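Local coordinates for DNA annealing helicase and endonuclease ZRANB3 (Homo sapiens, PDB 5MKW), which anneals DNA strands and cuts DNA to keep stalled replication forks stable, this chain being its C-terminal HNH nuclease domain, at residues Cys20-Val25 with Asn91-Cys96; Phe71-His76 with Val98-Arg103. All coordinates share one frame; numbering follows the deposited sequence. Where two conformers were deposited one is given.

From the N terminus, helix 5-16 leads into the loop 20-25, which sits against strand 92-96 in interaction 1. That contact closes a long loop of 65 residues that holds helices 27-36, 39-47 and 56-64 and strand 72-76. Interaction 2 begins inside this loop and ends on helix 97-118, closing a shorter loop of 21 residues with strand 92-96 in it, so the two contacts cross. Strands 72-76 and 92-96 pair antiparallel, with Gln-93 O and Leu-95 O probably accepting the backbone N-H of Asp-75 and Gln-73, and join one contact to the other. The zinc ion does so too, bound by Cys-20, Cys-23 and Cys-96 in interaction 1 and Cys-99 in interaction 2.

Interaction 1: Cys20-Val25 with Asn91-Cys96; sequences CQLCNV and NLQTLC. With ZN (zinc ion), chain C.
Cys-20 SG is the polar atom to start from: besides its bond to zinc it accepts three backbone N-H groups. Cys-96 N comes across the contact at 3.3 Å from Cys-20 SG, nearly straight at 169°, while the N-H groups of Leu-22 and Cys-23 reach the same sulfur from within the loop. Such bonds would probably draw some negative charge off the thiolate. SG lies trans to the backbone N of Cys-20 (chi1 -180°), beside the carbonyl, which turns it in to where the Leu-22 and Cys-23 N-H groups point. One residue on, Gln-21 N donates to Thr-94 O at 2.9 Å, so the loop is pinned to the strand at two points. This is the CxxC knuckle of a four-cysteine zinc site: Cys-23 SG and Cys-96 SG bind the metal at 2.3 and 2.4 Å, and Cys-99 supplies the fourth sulfur. Cys-96 also sits at the N-cap of helix 97-118. Apolar contacts flank the site: Val-25 CG2 lies 3.6 Å from Cys-96 CB, and on the other flank Leu-22 crosses Leu-95 at an angle, its CG meeting CD2 of Leu-95 at 3.5 Å.

Interaction 2: Phe71-His76 with Val98-Arg103; sequences FWQVDH and VCHKER. With ZN (zinc ion), chain C.
His-100 meets two side chains of strand 72-76, one over its face and one at its edge. Gln-73 lays its CG over the imidazole as a CH-pi contact, 4.0 Å from the centroid of the His-100 ring and 25° off the ring normal, displaced toward the ND1 and CE1 rim. At the ring edge stands Asp-75, whose OD2 is 3.1 Å from His-100 CD2; the carboxylate is turned 70° from the imidazole, and the oxygen faces a carbon-bound hydrogen more closely than NE2. His-100 swings its ring away from its own N-H (chi1 -178°), out from the helix to the strand. Replacing the imidazole with the methyl of an alanine is likely to leave Gln-73 CG without the ring face it lies on and open a gap between strand and helix.

One turn along, Arg-103 passes CD at 4.0 Å from Asp-75 OD2, while its NH1 comes to 3.4 Å from His-76 O at the guanidinium edge. In the next shell, His-76 N donates to Asp-75 OD1 at 2.7 Å, which steadies the carboxylate, and the amide of Gln-73 is held through NE2 by Gly-69 O. One residue before His-100, Cys-99 binds zinc, a separate site from the catalytic metal of the motif. Strand 72-76, strand 92-96 and helix 97-118 make the beta-beta-alpha fold of HNH nucleases of the His-Me finger clan.

Interaction 1: Cys20-Val25 with Asn91-Cys96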
loop_
_atom_site.group_PDB
_atom_site.type_symbol
_atom_site.label_atom_id
_atom_site.label_comp_id
_atom_site.label_asym_id
_atom_site.label_seq_id
_atom_site.Cartn_x
_atom_site.Cartn_y
_atom_site.Cartn_z
ATOM N N CYS A 20 -2.622 8.405 -2.129
ATOM C CA CYS A 20 -2.542 7.340 -3.148
ATOM C C CYS A 20 -2.671 7.952 -4.533
ATOM O O CYS A 20 -3.598 8.763 -4.781
ATOM C CB CYS A 20 -3.666 6.325 -2.980
ATOM S SG CYS A 20 -3.631 4.975 -4.193
ATOM N N GLN A 21 -1.759 7.579 -5.424
ATOM C CA GLN A 21 -1.722 8.199 -6.747
ATOM C C GLN A 21 -2.702 7.566 -7.716
ATOM O O GLN A 21 -2.952 8.129 -8.765
ATOM C CB GLN A 21 -0.316 8.159 -7.307
ATOM C CG GLN A 21 0.663 8.945 -6.474
ATOM C CD GLN A 21 0.251 10.428 -6.334
ATOM O OE1 GLN A 21 0.302 11.181 -7.291
ATOM N NE2 GLN A 21 -0.147 10.832 -5.136
ATOM N N LEU A 22 -3.322 6.452 -7.318
ATOM C CA LEU A 22 -4.366 5.814 -8.134
ATOM C C LEU A 22 -5.770 6.240 -7.745
ATOM O O LEU A 22 -6.568 6.531 -8.625
ATOM C CB LEU A 22 -4.256 4.293 -8.110
ATOM C CG LEU A 22 -2.910 3.766 -8.602
ATOM C CD1 LEU A 22 -2.873 2.258 -8.714
ATOM C CD2 LEU A 22 -2.506 4.428 -9.921
ATOM N N CYS A 23 -6.087 6.230 -6.446
ATOM C CA CYS A 23 -7.441 6.482 -5.999
ATOM C C CYS A 23 -7.596 7.756 -5.170
ATOM O O CYS A 23 -8.712 8.144 -4.875
ATOM C CB CYS A 23 -7.970 5.277 -5.202
ATOM S SG CYS A 23 -7.305 5.164 -3.533
ATOM N N ASN A 24 -6.480 8.377 -4.821
ATOM C CA ASN A 24 -6.384 9.690 -4.186
ATOM C C ASN A 24 -6.916 9.763 -2.757
ATOM O O ASN A 24 -7.057 10.839 -2.193
ATOM C CB ASN A 24 -6.869 10.807 -5.113
ATOM C CG ASN A 24 -6.102 10.809 -6.428
ATOM O OD1 ASN A 24 -4.849 10.823 -6.457
ATOM N ND2 ASN A 24 -6.838 10.605 -7.517
ATOM N N VAL A 25 -6.994 8.622 -2.104
ATOM C CA VAL A 25 -7.218 8.675 -0.681
ATOM C C VAL A 25 -6.014 9.234 0.041
ATOM O O VAL A 25 -4.854 9.058 -0.389
ATOM C CB VAL A 25 -7.654 7.323 -0.074
ATOM C CG1 VAL A 25 -8.955 6.878 -0.711
ATOM C CG2 VAL A 25 -6.553 6.274 -0.182
ATOM N N ASN A 91 10.407 6.558 -11.009
ATOM C CA ASN A 91 9.486 5.440 -11.279
ATOM C C ASN A 91 8.729 4.958 -10.031
ATOM O O ASN A 91 8.142 3.889 -10.046
ATOM C CB ASN A 91 10.234 4.240 -11.889
ATOM C CG ASN A 91 9.302 3.233 -12.522
ATOM O OD1 ASN A 91 8.271 3.595 -13.082
ATOM N ND2 ASN A 91 9.637 1.950 -12.400
ATOM N N LEU A 92 8.656 5.797 -9.006
ATOM C CA LEU A 92 7.980 5.409 -7.774
ATOM C C LEU A 92 6.761 6.279 -7.421
ATOM O O LEU A 92 6.719 7.467 -7.723
ATOM C CB LEU A 92 8.968 5.439 -6.631
ATOM C CG LEU A 92 10.157 4.482 -6.768
ATOM C CD1 LEU A 92 11.034 4.538 -5.520
ATOM C CD2 LEU A 92 9.699 3.058 -7.014
ATOM N N GLN A 93 5.813 5.690 -6.704
ATOM C CA GLN A 93 4.586 6.352 -6.357
ATOM C C GLN A 93 4.057 5.754 -5.060
ATOM O O GLN A 93 4.358 4.611 -4.722
ATOM C CB GLN A 93 3.559 6.237 -7.477
ATOM C CG GLN A 93 2.927 4.848 -7.601
ATOM C CD GLN A 93 1.976 4.677 -8.745
ATOM O OE1 GLN A 93 1.808 3.554 -9.304
ATOM N NE2 GLN A 93 1.502 5.774 -9.226
ATOM N N THR A 94 3.241 6.554 -4.386
ATOM C CA THR A 94 2.485 6.166 -3.234
ATOM C C THR A 94 1.216 5.486 -3.678
ATOM O O THR A 94 0.465 5.997 -4.534
ATOM C CB THR A 94 2.122 7.438 -2.412
ATOM O OG1 THR A 94 3.325 8.136 -2.042
ATOM C CG2 THR A 94 1.371 7.054 -1.174
ATOM N N LEU A 95 0.980 4.325 -3.086
ATOM C CA LEU A 95 -0.294 3.614 -3.211
ATOM C C LEU A 95 -0.849 3.378 -1.815
ATOM O O LEU A 95 -0.104 2.980 -0.898
ATOM C CB LEU A 95 -0.098 2.238 -3.886
ATOM C CG LEU A 95 0.421 2.140 -5.321
ATOM C CD1 LEU A 95 0.440 0.688 -5.782
ATOM C CD2 LEU A 95 -0.412 2.969 -6.278
ATOM N N CYS A 96 -2.161 3.527 -1.642
ATOM C CA CYS A 96 -2.784 3.022 -0.452
ATOM C C CYS A 96 -2.648 1.478 -0.456
ATOM O O CYS A 96 -2.349 0.832 -1.491
ATOM C CB CYS A 96 -4.273 3.439 -0.386
ATOM S SG CYS A 96 -5.350 2.562 -1.517
HETATM ZN ZN ZN C . -5.515 3.709 -3.568
#

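Interaction 2: Phe71-His76 with Val98-Arg103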
loop_
_atom_site.group_PDB
_atom_site.type_symbol
_atom_site.label_atom_id
_atom_site.label_comp_id
_atom_site.label_asym_id
_atom_site.label_seq_id
_atom_site.Cartn_x
_atom_site.Cartn_y
_atom_site.Cartn_z
ATOM N N PHE A 71 -1.191 1.461 5.887
ATOM C CA PHE A 71 -2.051 2.403 5.170
ATOM C C PHE A 71 -1.542 2.734 3.748
ATOM O O PHE A 71 -2.351 2.912 2.826
ATOM C CB PHE A 71 -2.199 3.674 6.021
ATOM C CG PHE A 71 -2.950 3.451 7.302
ATOM C CD1 PHE A 71 -2.312 2.896 8.405
ATOM C CD2 PHE A 71 -4.316 3.587 7.332
ATOM C CE1 PHE A 71 -3.026 2.608 9.572
ATOM C CE2 PHE A 71 -5.030 3.290 8.469
ATOM C CZ PHE A 71 -4.379 2.814 9.613
ATOM N N TRP A 72 -0.231 2.919 3.586
ATOM C CA TRP A 72 0.347 3.202 2.260
ATOM C C TRP A 72 1.720 2.554 2.090
ATOM O O TRP A 72 2.420 2.280 3.065
ATOM C CB TRP A 72 0.419 4.723 1.934
ATOM C CG TRP A 72 1.261 5.537 2.808
ATOM C CD1 TRP A 72 0.889 6.137 3.972
ATOM C CD2 TRP A 72 2.637 5.888 2.601
ATOM N NE1 TRP A 72 1.948 6.821 4.527
ATOM C CE2 TRP A 72 3.027 6.707 3.692
ATOM C CE3 TRP A 72 3.556 5.633 1.588
ATOM C CZ2 TRP A 72 4.302 7.249 3.813
ATOM C CZ3 TRP A 72 4.873 6.146 1.729
ATOM C CH2 TRP A 72 5.203 6.984 2.822
ATOM N N GLN A 73 2.074 2.334 0.827
ATOM C CA GLN A 73 3.302 1.684 0.393
ATOM C C GLN A 73 3.825 2.455 -0.832
ATOM O O GLN A 73 3.021 2.989 -1.597
ATOM C CB GLN A 73 2.988 0.250 -0.071
ATOM C CG GLN A 73 2.617 -0.718 1.032
ATOM C CD GLN A 73 3.818 -1.018 1.920
ATOM O OE1 GLN A 73 4.944 -1.113 1.416
ATOM N NE2 GLN A 73 3.632 -0.948 3.236
ATOM N N VAL A 74 5.155 2.473 -1.023
ATOM C CA VAL A 74 5.760 2.906 -2.281
ATOM C C VAL A 74 5.777 1.760 -3.278
ATOM O O VAL A 74 6.100 0.618 -2.915
ATOM C CB VAL A 74 7.207 3.374 -2.045
ATOM C CG1 VAL A 74 7.891 3.732 -3.352
ATOM C CG2 VAL A 74 7.199 4.563 -1.111
ATOM N N ASP A 75 5.457 2.044 -4.532
ATOM C CA ASP A 75 5.507 1.006 -5.548
ATOM C C ASP A 75 5.884 1.631 -6.881
ATOM O O ASP A 75 6.062 2.855 -6.985
ATOM C CB ASP A 75 4.140 0.300 -5.630
ATOM C CG ASP A 75 4.221 -1.145 -6.165
ATOM O OD1 ASP A 75 5.214 -1.513 -6.861
ATOM O OD2 ASP A 75 3.225 -1.869 -5.965
ATOM N N HIS A 76 6.029 0.797 -7.901
ATOM C CA HIS A 76 6.448 1.269 -9.221
ATOM C C HIS A 76 5.329 1.992 -9.942
ATOM O O HIS A 76 4.164 1.584 -9.874
ATOM C CB HIS A 76 6.879 0.098 -10.107
ATOM C CG HIS A 76 8.046 -0.648 -9.573
ATOM N ND1 HIS A 76 7.946 -1.927 -9.085
ATOM C CD2 HIS A 76 9.335 -0.280 -9.413
ATOM C CE1 HIS A 76 9.138 -2.338 -8.690
ATOM N NE2 HIS A 76 9.995 -1.352 -8.866
ATOM N N VAL A 98 -4.859 -0.877 -0.177
ATOM C CA VAL A 98 -5.867 -1.571 -0.947
ATOM C C VAL A 98 -5.450 -1.598 -2.434
ATOM O O VAL A 98 -5.430 -2.636 -3.070
ATOM C CB VAL A 98 -7.259 -0.934 -0.760
ATOM C CG1 VAL A 98 -8.248 -1.434 -1.810
ATOM C CG2 VAL A 98 -7.796 -1.218 0.646
ATOM N N CYS A 99 -5.033 -0.468 -2.956
ATOM C CA CYS A 99 -4.475 -0.473 -4.320
ATOM C C CYS A 99 -3.197 -1.321 -4.452
ATOM O O CYS A 99 -2.940 -1.946 -5.477
ATOM C CB CYS A 99 -4.183 0.951 -4.771
ATOM S SG CYS A 99 -5.687 1.953 -5.042
ATOM N N HIS A 100 -2.350 -1.264 -3.448
ATOM C CA HIS A 100 -1.126 -2.015 -3.484
ATOM C C HIS A 100 -1.426 -3.531 -3.528
ATOM O O HIS A 100 -0.773 -4.274 -4.243
ATOM C CB HIS A 100 -0.276 -1.702 -2.294
ATOM C CG HIS A 100 1.018 -2.422 -2.296
ATOM N ND1 HIS A 100 1.392 -3.281 -1.284
ATOM C CD2 HIS A 100 2.078 -2.330 -3.129
ATOM C CE1 HIS A 100 2.638 -3.657 -1.481
ATOM N NE2 HIS A 100 3.025 -3.201 -2.658
ATOM N N LYS A 101 -2.378 -3.975 -2.711
ATOM C CA LYS A 101 -2.786 -5.379 -2.722
ATOM C C LYS A 101 -3.468 -5.868 -4.020
ATOM O O LYS A 101 -3.208 -7.002 -4.455
ATOM C CB LYS A 101 -3.673 -5.658 -1.525
ATOM C CG LYS A 101 -2.862 -5.739 -0.257
ATOM C CD LYS A 101 -3.744 -6.011 0.918
ATOM C CE LYS A 101 -3.033 -5.613 2.184
ATOM N NZ LYS A 101 -1.909 -6.523 2.464
ATOM N N GLU A 102 -4.303 -5.026 -4.638
ATOM C CA GLU A 102 -4.822 -5.322 -5.985
ATOM C C GLU A 102 -3.678 -5.491 -6.975
ATOM O O GLU A 102 -3.681 -6.399 -7.802
ATOM C CB GLU A 102 -5.742 -4.237 -6.505
ATOM C CG GLU A 102 -7.055 -4.088 -5.766
ATOM C CD GLU A 102 -7.787 -2.772 -6.114
ATOM O OE1 GLU A 102 -7.412 -2.107 -7.098
ATOM O OE2 GLU A 102 -8.781 -2.447 -5.454
ATOM N N ARG A 103 -2.719 -4.580 -6.927
ATOM C CA ARG A 103 -1.569 -4.667 -7.814
ATOM C C ARG A 103 -0.731 -5.935 -7.595
ATOM O O ARG A 103 -0.410 -6.662 -8.545
ATOM C CB ARG A 103 -0.658 -3.458 -7.668
ATOM C CG ARG A 103 0.588 -3.650 -8.527
ATOM C CD ARG A 103 0.995 -2.398 -9.187
ATOM N NE ARG A 103 -0.089 -1.790 -9.950
ATOM C CZ ARG A 103 0.027 -0.588 -10.497
ATOM N NH1 ARG A 103 1.189 0.027 -10.417
ATOM N NH2 ARG A 103 -0.973 -0.053 -11.186
HETATM ZN ZN ZN C . -5.515 3.709 -3.568
#